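Local coordinates for N-acetylneuraminate lyase (Fusobacterium nucleatum subsp. nucleatum ATCC 25586, PDB 5ZKA), which is a lyase of the dihydrodipicolinate synthetase family, built on the parallel eight-stranded barrel of the TIM-barrel fold, at residues S34-R45 against E72-E83; E64-E72 against G280-K288. All coordinates share one frame; numbering follows the deposited sequence.

Contact 1: residues S34-R45 against E72-E83; sequences SINEKGLREIIR and EKKRVFEIAIDE
Ile79 of helix 70-84 packs against Leu40 and Arg41 of helix 37-49, joining two neighbouring outer helices of the TIM barrel, whose axes here pass 9.8 Å apart at a crossing angle of -46°. Ile79 CG2 sits 3.7 Å from Leu40 CD2 and also meets Arg41 CG, while its CD1 branch rests on the CG of Glu37. Deeper in the seam, Ile44 brings CD1 to 3.5 Å from Ala80 CA. Near the start of helix 70-84, Ile35 CD1 meets Val76 CG2 and the CB of Arg75.

A salt-bridge network covers this apolar strip. The Arg41 chain, extended from CG to NE, carries its guanidinium past Ile79, whose CG2 lies over one face. Arg41 NH1 donates to Glu83 OE1 at 2.8 Å and also to Asp82 OD2; both oxygens use their anti lone pairs, and both carboxylates stand almost perpendicular to the guanidinium. A bend at chi2 (64°) sets the Glu83 carboxylate between two arginines, and its OE2 accepts from Arg45 NH1 at 2.9 Å in a fairly straight bond (162°). At the outer edge, Arg41 NH2 and Arg75 NH2 approach to 4.7 Å, a like-charge pair that the intervening Glu37 probably offsets. Ile79 CG1 lies over the centre of the Arg75 guanidinium, and Arg75 NH2 reaches Glu37 OE1 at 2.7 Å from above the carboxylate plane. A water links that same OE1 to Arg75 NE.

Beneath the seam, strand 55-58 supports Ile44, Val76 and Ala80, while Asp49 holds Arg45 NE. Asn36 OD1 caps helix 37-49, accepting from Gly39 N at 3.0 Å.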
loop_
_atom_site.group_PDB
_atom_site.type_symbol
_atom_site.label_atom_id
_atom_site.label_comp_id
_atom_site.label_asym_id
_atom_site.label_seq_id
_atom_site.Cartn_x
_atom_site.Cartn_y
_atom_site.Cartn_z
ATOM N N SER A 34 -16.779 18.373 -28.496
ATOM C CA SER A 34 -15.888 18.000 -29.582
ATOM C C SER A 34 -14.433 18.243 -29.179
ATOM O O SER A 34 -14.132 19.022 -28.272
ATOM C CB SER A 34 -16.232 18.778 -30.858
ATOM O OG SER A 34 -16.040 20.163 -30.655
ATOM N N ILE A 35 -13.525 17.550 -29.867
ATOM C CA ILE A 35 -12.103 17.627 -29.544
ATOM C C ILE A 35 -11.530 18.972 -29.976
ATOM O O ILE A 35 -11.802 19.458 -31.080
ATOM C CB ILE A 35 -11.359 16.473 -30.235
ATOM C CG1 ILE A 35 -11.918 15.129 -29.770
ATOM C CG2 ILE A 35 -9.864 16.577 -29.992
ATOM C CD1 ILE A 35 -11.802 14.050 -30.811
ATOM N N ASN A 36 -10.707 19.573 -29.117
ATOM C CA ASN A 36 -9.927 20.765 -29.478
ATOM C C ASN A 36 -8.559 20.286 -29.951
ATOM O O ASN A 36 -7.655 20.052 -29.141
ATOM C CB ASN A 36 -9.832 21.719 -28.288
ATOM C CG ASN A 36 -8.888 22.909 -28.528
ATOM O OD1 ASN A 36 -8.315 23.077 -29.600
ATOM N ND2 ASN A 36 -8.747 23.747 -27.508
ATOM N N GLU A 37 -8.400 20.155 -31.275
ATOM C CA GLU A 37 -7.176 19.573 -31.823
ATOM C C GLU A 37 -5.952 20.444 -31.547
ATOM O O GLU A 37 -4.884 19.926 -31.196
ATOM C CB GLU A 37 -7.333 19.337 -33.324
ATOM C CG GLU A 37 -6.041 18.910 -33.992
ATOM C CD GLU A 37 -6.235 18.471 -35.431
ATOM O OE1 GLU A 37 -7.346 17.997 -35.770
ATOM O OE2 GLU A 37 -5.270 18.598 -36.215
ATOM N N LYS A 38 -6.079 21.764 -31.705
ATOM C CA LYS A 38 -4.954 22.652 -31.412
ATOM C C LYS A 38 -4.469 22.463 -29.980
ATOM O O LYS A 38 -3.264 22.345 -29.728
ATOM C CB LYS A 38 -5.360 24.105 -31.663
ATOM C CG LYS A 38 -4.255 25.122 -31.401
ATOM N N GLY A 39 -5.400 22.409 -29.025
ATOM C CA GLY A 39 -5.007 22.252 -27.637
ATOM C C GLY A 39 -4.445 20.881 -27.335
ATOM O O GLY A 39 -3.559 20.744 -26.482
ATOM N N LEU A 40 -4.953 19.844 -28.016
ATOM C CA LEU A 40 -4.430 18.496 -27.796
ATOM C C LEU A 40 -2.967 18.409 -28.201
ATOM O O LEU A 40 -2.154 17.811 -27.492
ATOM C CB LEU A 40 -5.258 17.462 -28.568
ATOM C CG LEU A 40 -4.774 16.011 -28.469
ATOM C CD1 LEU A 40 -4.649 15.544 -26.993
ATOM C CD2 LEU A 40 -5.692 15.056 -29.260
ATOM N N ARG A 41 -2.612 18.996 -29.345
ATOM C CA ARG A 41 -1.204 19.059 -29.718
ATOM C C ARG A 41 -0.388 19.839 -28.687
ATOM O O ARG A 41 0.757 19.475 -28.393
ATOM C CB ARG A 41 -1.066 19.671 -31.112
ATOM C CG ARG A 41 -1.761 18.810 -32.178
ATOM C CD ARG A 41 -1.519 19.321 -33.593
ATOM N NE ARG A 41 -2.227 18.484 -34.558
ATOM C CZ ARG A 41 -1.685 17.461 -35.213
ATOM N NH1 ARG A 41 -0.410 17.151 -35.025
ATOM N NH2 ARG A 41 -2.422 16.750 -36.058
ATOM N N GLU A 42 -0.961 20.906 -28.117
ATOM C CA GLU A 42 -0.238 21.676 -27.105
ATOM C C GLU A 42 0.004 20.854 -25.846
ATOM O O GLU A 42 1.062 20.969 -25.215
ATOM C CB GLU A 42 -1.005 22.952 -26.758
ATOM C CG GLU A 42 -1.040 23.978 -27.900
ATOM C CD GLU A 42 -1.696 25.278 -27.489
ATOM O OE1 GLU A 42 -2.021 25.425 -26.290
ATOM O OE2 GLU A 42 -1.905 26.145 -28.369
ATOM N N ILE A 43 -0.972 20.036 -25.452
ATOM C CA ILE A 43 -0.787 19.204 -24.266
ATOM C C ILE A 43 0.272 18.143 -24.524
ATOM O O ILE A 43 1.113 17.855 -23.664
ATOM C CB ILE A 43 -2.123 18.571 -23.843
ATOM C CG1 ILE A 43 -3.118 19.643 -23.401
ATOM C CG2 ILE A 43 -1.900 17.553 -22.724
ATOM C CD1 ILE A 43 -4.502 19.061 -23.036
ATOM N N ILE A 44 0.236 17.532 -25.707
ATOM C CA ILE A 44 1.255 16.559 -26.088
ATOM C C ILE A 44 2.639 17.198 -26.070
ATOM O O ILE A 44 3.590 16.638 -25.510
ATOM C CB ILE A 44 0.930 15.966 -27.473
ATOM C CG1 ILE A 44 -0.328 15.096 -27.396
ATOM C CG2 ILE A 44 2.105 15.163 -27.996
ATOM C CD1 ILE A 44 -0.975 14.828 -28.753
ATOM N N ARG A 45 2.779 18.367 -26.709
ATOM C CA ARG A 45 4.077 19.040 -26.732
ATOM C C ARG A 45 4.564 19.365 -25.322
ATOM O O ARG A 45 5.747 19.192 -25.013
ATOM C CB ARG A 45 4.003 20.312 -27.582
ATOM C CG ARG A 45 3.873 20.055 -29.078
ATOM C CD ARG A 45 5.214 20.165 -29.829
ATOM N NE ARG A 45 6.227 19.227 -29.329
ATOM C CZ ARG A 45 6.313 17.947 -29.684
ATOM N NH1 ARG A 45 5.440 17.426 -30.537
ATOM N NH2 ARG A 45 7.266 17.176 -29.172
ATOM N N GLU A 72 -14.621 9.759 -31.972
ATOM C CA GLU A 72 -13.825 10.723 -31.231
ATOM C C GLU A 72 -12.576 10.069 -30.653
ATOM O O GLU A 72 -11.495 10.673 -30.665
ATOM C CB GLU A 72 -14.693 11.373 -30.151
ATOM C CG GLU A 72 -15.620 12.434 -30.744
ATOM C CD GLU A 72 -16.718 12.912 -29.806
ATOM O OE1 GLU A 72 -17.090 12.174 -28.869
ATOM O OE2 GLU A 72 -17.209 14.048 -30.014
ATOM N N LYS A 73 -12.694 8.821 -30.172
ATOM C CA LYS A 73 -11.504 8.100 -29.726
ATOM C C LYS A 73 -10.492 7.964 -30.856
ATOM O O LYS A 73 -9.287 8.173 -30.656
ATOM C CB LYS A 73 -11.876 6.716 -29.197
ATOM C CG LYS A 73 -12.665 6.725 -27.897
ATOM C CD LYS A 73 -13.316 5.345 -27.676
ATOM C CE LYS A 73 -14.257 5.329 -26.478
ATOM N NZ LYS A 73 -14.733 3.924 -26.181
ATOM N N LYS A 74 -10.965 7.611 -32.056
ATOM C CA LYS A 74 -10.060 7.445 -33.191
ATOM C C LYS A 74 -9.320 8.743 -33.507
ATOM O O LYS A 74 -8.118 8.729 -33.806
ATOM C CB LYS A 74 -10.843 6.954 -34.411
ATOM C CG LYS A 74 -11.406 5.539 -34.278
ATOM C CD LYS A 74 -12.237 5.163 -35.518
ATOM C CE LYS A 74 -12.659 3.704 -35.504
ATOM N NZ LYS A 74 -13.491 3.373 -36.705
ATOM N N ARG A 75 -10.020 9.877 -33.456
ATOM C CA ARG A 75 -9.381 11.144 -33.792
ATOM C C ARG A 75 -8.305 11.510 -32.772
ATOM O O ARG A 75 -7.251 12.047 -33.134
ATOM C CB ARG A 75 -10.427 12.253 -33.893
ATOM C CG ARG A 75 -9.852 13.590 -34.359
ATOM C CD ARG A 75 -9.555 13.588 -35.865
ATOM N NE ARG A 75 -8.747 14.739 -36.280
ATOM C CZ ARG A 75 -7.569 14.650 -36.897
ATOM N NH1 ARG A 75 -7.056 13.460 -37.186
ATOM N NH2 ARG A 75 -6.897 15.749 -37.230
ATOM N N VAL A 76 -8.548 11.225 -31.489
ATOM C CA VAL A 76 -7.517 11.437 -30.470
ATOM C C VAL A 76 -6.279 10.607 -30.788
ATOM O O VAL A 76 -5.147 11.100 -30.733
ATOM C CB VAL A 76 -8.067 11.107 -29.071
ATOM C CG1 VAL A 76 -6.930 11.026 -28.046
ATOM C CG2 VAL A 76 -9.101 12.143 -28.656
ATOM N N PHE A 77 -6.478 9.331 -31.132
ATOM C CA PHE A 77 -5.346 8.465 -31.459
ATOM C C PHE A 77 -4.583 8.983 -32.672
ATOM O O PHE A 77 -3.348 8.907 -32.712
ATOM C CB PHE A 77 -5.816 7.034 -31.727
ATOM C CG PHE A 77 -6.245 6.277 -30.496
ATOM C CD1 PHE A 77 -5.389 6.119 -29.412
ATOM C CD2 PHE A 77 -7.489 5.675 -30.447
ATOM C CE1 PHE A 77 -5.789 5.411 -28.286
ATOM C CE2 PHE A 77 -7.891 4.946 -29.321
ATOM C CZ PHE A 77 -7.041 4.818 -28.243
ATOM N N GLU A 78 -5.300 9.479 -33.688
ATOM C CA GLU A 78 -4.632 10.015 -34.881
ATOM C C GLU A 78 -3.734 11.195 -34.539
ATOM O O GLU A 78 -2.579 11.269 -34.979
ATOM C CB GLU A 78 -5.647 10.482 -35.925
ATOM C CG GLU A 78 -6.648 9.498 -36.390
ATOM C CD GLU A 78 -7.668 10.149 -37.304
ATOM O OE1 GLU A 78 -7.327 11.174 -37.943
ATOM O OE2 GLU A 78 -8.813 9.646 -37.369
ATOM N N ILE A 79 -4.285 12.173 -33.825
ATOM C CA ILE A 79 -3.531 13.377 -33.496
ATOM C C ILE A 79 -2.329 13.030 -32.627
ATOM O O ILE A 79 -1.210 13.496 -32.870
ATOM C CB ILE A 79 -4.454 14.405 -32.815
ATOM C CG1 ILE A 79 -5.529 14.866 -33.806
ATOM C CG2 ILE A 79 -3.658 15.605 -32.274
ATOM C CD1 ILE A 79 -6.765 15.434 -33.135
ATOM N N ALA A 80 -2.536 12.177 -31.617
ATOM C CA ALA A 80 -1.468 11.900 -30.661
ATOM C C ALA A 80 -0.229 11.343 -31.356
ATOM O O ALA A 80 0.887 11.827 -31.130
ATOM C CB ALA A 80 -1.960 10.939 -29.574
ATOM N N ILE A 81 -0.401 10.337 -32.221
ATOM C CA ILE A 81 0.778 9.758 -32.862
ATOM C C ILE A 81 1.323 10.678 -33.956
ATOM O O ILE A 81 2.528 10.662 -34.248
ATOM C CB ILE A 81 0.468 8.343 -33.386
ATOM C CG1 ILE A 81 1.767 7.610 -33.734
ATOM C CG2 ILE A 81 -0.483 8.379 -34.576
ATOM C CD1 ILE A 81 1.590 6.122 -33.906
ATOM N N ASP A 82 0.471 11.491 -34.579
ATOM C CA ASP A 82 0.982 12.452 -35.549
ATOM C C ASP A 82 1.841 13.504 -34.865
ATOM O O ASP A 82 2.884 13.902 -35.394
ATOM C CB ASP A 82 -0.171 13.111 -36.298
ATOM C CG ASP A 82 0.305 14.138 -37.303
ATOM O OD1 ASP A 82 0.874 13.729 -38.339
ATOM O OD2 ASP A 82 0.111 15.350 -37.055
ATOM N N GLU A 83 1.426 13.957 -33.678
ATOM C CA GLU A 83 2.183 14.985 -32.975
ATOM C C GLU A 83 3.407 14.409 -32.271
ATOM O O GLU A 83 4.484 15.020 -32.293
ATOM C CB GLU A 83 1.281 15.694 -31.967
ATOM C CG GLU A 83 1.942 16.884 -31.302
ATOM C CD GLU A 83 2.284 17.992 -32.280
ATOM O OE1 GLU A 83 1.514 18.208 -33.241
ATOM O OE2 GLU A 83 3.317 18.661 -32.078
HETATM O O HOH W 1 -10.040 16.962 -35.166
#

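Contact 2: residues E64-E72 against G280-K288; sequences ENFMISTEE and GYCRKPMKK
Cys282 and Glu64 meet where the loop between helices 264-274 and 291-304 passes the turn that precedes helix 70-84 on the TIM barrel: Glu64 OE1 lies 3.3 Å from Cys282 CA. One residue on, the backbone N of Arg283 donates almost straight to that oxygen, nearly along its C-O axis; the refined separation of Arg283 N and Glu64 OE1, 2.5 Å, is so short that its exact value deserves caution. The other carboxylate oxygen, Glu64 OE2, pairs with Lys269.

The side chain of Arg283 is the centrepiece. Bends at chi2 (-69°) and chi3 (-70°) steer it past Met67 and across Ile68 towards Glu72, with Ile68 CG2 3.5 Å above one face of the guanidinium. Arg283 NH1 makes a salt bridge to Glu72 OE1 at 3.0 Å, reaching it from above the carboxylate plane, and also bonds to Gly33 O. Water 2 joins the same OE1 to Arg283 NH2. In a capping box with Glu72, Ser69 N donates to Glu72 OE1 at 3.0 Å, which would steady the acceptor.

After the cis peptide before Pro285, Met286 returns to the interface and touches Met67 methyl to methyl, CE to CE at 3.5 Å, their side chains crossing at about a right angle. The chemistry thus implies a loop held at both ends of one residue: Arg283 is gripped by separate carboxylates at its backbone N and at its guanidinium, with apolar packing in between.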
loop_
_atom_site.group_PDB
_atom_site.type_symbol
_atom_site.label_atom_id
_atom_site.label_comp_id
_atom_site.label_asym_id
_atom_site.label_seq_id
_atom_site.Cartn_x
_atom_site.Cartn_y
_atom_site.Cartn_z
ATOM N N GLU A 64 -10.685 11.051 -20.430
ATOM C CA GLU A 64 -12.144 11.052 -20.520
ATOM C C GLU A 64 -12.632 10.106 -21.619
ATOM O O GLU A 64 -13.713 10.280 -22.196
ATOM C CB GLU A 64 -12.676 12.479 -20.693
ATOM C CG GLU A 64 -12.298 13.354 -19.460
ATOM C CD GLU A 64 -12.493 14.841 -19.684
ATOM O OE1 GLU A 64 -13.643 15.273 -19.926
ATOM O OE2 GLU A 64 -11.484 15.576 -19.634
ATOM N N ASN A 65 -11.834 9.065 -21.862
ATOM C CA ASN A 65 -12.083 8.127 -22.955
ATOM C C ASN A 65 -13.487 7.525 -22.909
ATOM O O ASN A 65 -14.160 7.404 -23.946
ATOM C CB ASN A 65 -11.028 7.023 -22.893
ATOM C CG ASN A 65 -11.298 5.906 -23.873
ATOM O OD1 ASN A 65 -11.791 4.826 -23.500
ATOM N ND2 ASN A 65 -10.950 6.139 -25.131
ATOM N N PHE A 66 -13.949 7.126 -21.723
ATOM C CA PHE A 66 -15.209 6.394 -21.663
ATOM C C PHE A 66 -16.420 7.311 -21.733
ATOM O O PHE A 66 -17.553 6.817 -21.718
ATOM C CB PHE A 66 -15.216 5.508 -20.409
ATOM C CG PHE A 66 -14.069 4.540 -20.394
ATOM C CD1 PHE A 66 -14.104 3.400 -21.195
ATOM C CD2 PHE A 66 -12.910 4.821 -19.683
ATOM C CE1 PHE A 66 -13.034 2.527 -21.231
ATOM C CE2 PHE A 66 -11.831 3.953 -19.722
ATOM C CZ PHE A 66 -11.900 2.801 -20.490
ATOM N N MET A 67 -16.198 8.625 -21.871
ATOM C CA MET A 67 -17.268 9.597 -22.046
ATOM C C MET A 67 -17.473 10.016 -23.500
ATOM O O MET A 67 -18.383 10.804 -23.774
ATOM C CB MET A 67 -16.992 10.837 -21.186
ATOM C CG MET A 67 -17.358 10.657 -19.711
ATOM S SD MET A 67 -17.128 12.181 -18.762
ATOM C CE MET A 67 -15.393 12.070 -18.420
ATOM N N ILE A 68 -16.671 9.513 -24.439
ATOM C CA ILE A 68 -16.683 10.029 -25.802
ATOM C C ILE A 68 -16.950 8.890 -26.788
ATOM O O ILE A 68 -16.934 7.706 -26.440
ATOM C CB ILE A 68 -15.377 10.775 -26.157
ATOM C CG1 ILE A 68 -14.230 9.789 -26.364
ATOM C CG2 ILE A 68 -15.006 11.753 -25.038
ATOM C CD1 ILE A 68 -12.888 10.438 -26.620
ATOM N N SER A 69 -17.218 9.270 -28.033
ATOM C CA SER A 69 -17.645 8.316 -29.048
ATOM C C SER A 69 -16.458 7.579 -29.669
ATOM O O SER A 69 -15.303 8.002 -29.574
ATOM C CB SER A 69 -18.432 9.028 -30.147
ATOM O OG SER A 69 -17.544 9.798 -30.944
ATOM N N THR A 70 -16.774 6.458 -30.332
ATOM C CA THR A 70 -15.746 5.679 -31.014
ATOM C C THR A 70 -14.983 6.534 -32.022
ATOM O O THR A 70 -13.750 6.475 -32.087
ATOM C CB THR A 70 -16.382 4.473 -31.709
ATOM O OG1 THR A 70 -17.109 3.694 -30.744
ATOM C CG2 THR A 70 -15.312 3.606 -32.343
ATOM N N GLU A 71 -15.696 7.341 -32.808
ATOM C CA GLU A 71 -15.011 8.187 -33.787
ATOM C C GLU A 71 -14.149 9.230 -33.097
ATOM O O GLU A 71 -13.053 9.550 -33.570
ATOM C CB GLU A 71 -16.022 8.861 -34.716
ATOM C CG GLU A 71 -16.654 7.913 -35.734
ATOM C CD GLU A 71 -15.628 7.069 -36.487
ATOM O OE1 GLU A 71 -15.037 7.579 -37.463
ATOM O OE2 GLU A 71 -15.422 5.890 -36.109
ATOM N N GLU A 72 -14.621 9.759 -31.972
ATOM C CA GLU A 72 -13.825 10.723 -31.231
ATOM C C GLU A 72 -12.576 10.069 -30.653
ATOM O O GLU A 72 -11.495 10.673 -30.665
ATOM C CB GLU A 72 -14.693 11.373 -30.151
ATOM C CG GLU A 72 -15.620 12.434 -30.744
ATOM C CD GLU A 72 -16.718 12.912 -29.806
ATOM O OE1 GLU A 72 -17.090 12.174 -28.869
ATOM O OE2 GLU A 72 -17.209 14.048 -30.014
ATOM N N GLY A 280 -8.642 23.407 -22.533
ATOM C CA GLY A 280 -10.062 23.249 -22.860
ATOM C C GLY A 280 -10.945 22.902 -21.667
ATOM O O GLY A 280 -10.635 23.210 -20.510
ATOM N N TYR A 281 -12.071 22.248 -21.960
ATOM C CA TYR A 281 -13.083 21.875 -20.978
ATOM C C TYR A 281 -13.099 20.368 -20.781
ATOM O O TYR A 281 -12.479 19.612 -21.528
ATOM C CB TYR A 281 -14.480 22.343 -21.411
ATOM C CG TYR A 281 -14.577 23.830 -21.673
ATOM C CD1 TYR A 281 -14.522 24.745 -20.626
ATOM C CD2 TYR A 281 -14.711 24.317 -22.960
ATOM C CE1 TYR A 281 -14.603 26.108 -20.862
ATOM C CE2 TYR A 281 -14.792 25.677 -23.202
ATOM C CZ TYR A 281 -14.737 26.565 -22.150
ATOM O OH TYR A 281 -14.821 27.916 -22.393
ATOM N N CYS A 282 -13.823 19.938 -19.748
ATOM C CA CYS A 282 -14.092 18.525 -19.538
ATOM C C CYS A 282 -15.400 18.149 -20.223
ATOM O O CYS A 282 -16.242 19.005 -20.504
ATOM C CB CYS A 282 -14.182 18.199 -18.048
ATOM S SG CYS A 282 -12.625 18.399 -17.147
ATOM N N ARG A 283 -15.573 16.848 -20.462
ATOM C CA ARG A 283 -16.802 16.362 -21.093
ATOM C C ARG A 283 -17.964 16.460 -20.109
ATOM O O ARG A 283 -17.831 16.070 -18.946
ATOM C CB ARG A 283 -16.627 14.913 -21.555
ATOM C CG ARG A 283 -15.859 14.733 -22.869
ATOM C CD ARG A 283 -16.662 15.247 -24.068
ATOM N NE ARG A 283 -17.810 14.380 -24.354
ATOM C CZ ARG A 283 -18.088 13.845 -25.540
ATOM N NH1 ARG A 283 -17.326 14.111 -26.597
ATOM N NH2 ARG A 283 -19.153 13.060 -25.676
ATOM N N LYS A 284 -19.106 16.970 -20.566
ATOM C CA LYS A 284 -20.288 16.920 -19.722
ATOM C C LYS A 284 -20.619 15.461 -19.411
ATOM O O LYS A 284 -20.396 14.581 -20.246
ATOM C CB LYS A 284 -21.469 17.603 -20.396
ATOM C CG LYS A 284 -21.341 19.112 -20.445
ATOM C CD LYS A 284 -22.470 19.723 -21.225
ATOM C CE LYS A 284 -22.038 21.037 -21.845
ATOM N NZ LYS A 284 -23.105 21.598 -22.714
ATOM N N PRO A 285 -21.157 15.172 -18.215
ATOM C CA PRO A 285 -21.619 16.110 -17.187
ATOM C C PRO A 285 -20.561 16.522 -16.159
ATOM O O PRO A 285 -20.971 16.957 -15.077
ATOM C CB PRO A 285 -22.726 15.322 -16.480
ATOM C CG PRO A 285 -22.287 13.859 -16.632
ATOM C CD PRO A 285 -21.247 13.779 -17.741
ATOM N N MET A 286 -19.265 16.378 -16.452
ATOM C CA MET A 286 -18.250 16.921 -15.552
ATOM C C MET A 286 -18.581 18.373 -15.235
ATOM O O MET A 286 -18.888 19.162 -16.135
ATOM C CB MET A 286 -16.850 16.827 -16.168
ATOM C CG MET A 286 -16.280 15.414 -16.320
ATOM S SD MET A 286 -16.194 14.487 -14.778
ATOM C CE MET A 286 -14.935 13.285 -15.167
ATOM N N LYS A 287 -18.548 18.710 -13.946
ATOM C CA LYS A 287 -18.917 20.048 -13.508
ATOM C C LYS A 287 -17.882 21.070 -13.976
ATOM O O LYS A 287 -16.673 20.813 -13.949
ATOM C CB LYS A 287 -19.044 20.087 -11.982
ATOM N N LYS A 288 -18.363 22.225 -14.430
ATOM C CA LYS A 288 -17.459 23.310 -14.778
ATOM C C LYS A 288 -16.776 23.857 -13.527
ATOM O O LYS A 288 -17.332 23.841 -12.426
ATOM C CB LYS A 288 -18.207 24.426 -15.500
ATOM C CG LYS A 288 -18.752 24.023 -16.862
HETATM O O HOH W 2 -19.882 11.848 -28.301
#

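How the contacts relate
Glu72 belongs to both contacts, whose centres lie 14 Å apart: its backbone and aliphatic part serve contact 1, its carboxylate contact 2. The two also touch through Lys73, whose CE lies 3.3 Å from Asn65 O. Helix 70-84 is the common element, pairing along its flank with helix 37-49 in contact 1 and receiving the 280-288 loop at its start in contact 2. The segments of the two contacts alternate along the chain; contact 2 alone brings in the late segment 280-288. Segment 64-72 follows strand 55-58 much as the modified Lys178 follows strand 174-176, consistent with contact 2 lying towards the same rim, at the C-terminal ends of the strands; neither contact includes that lysine.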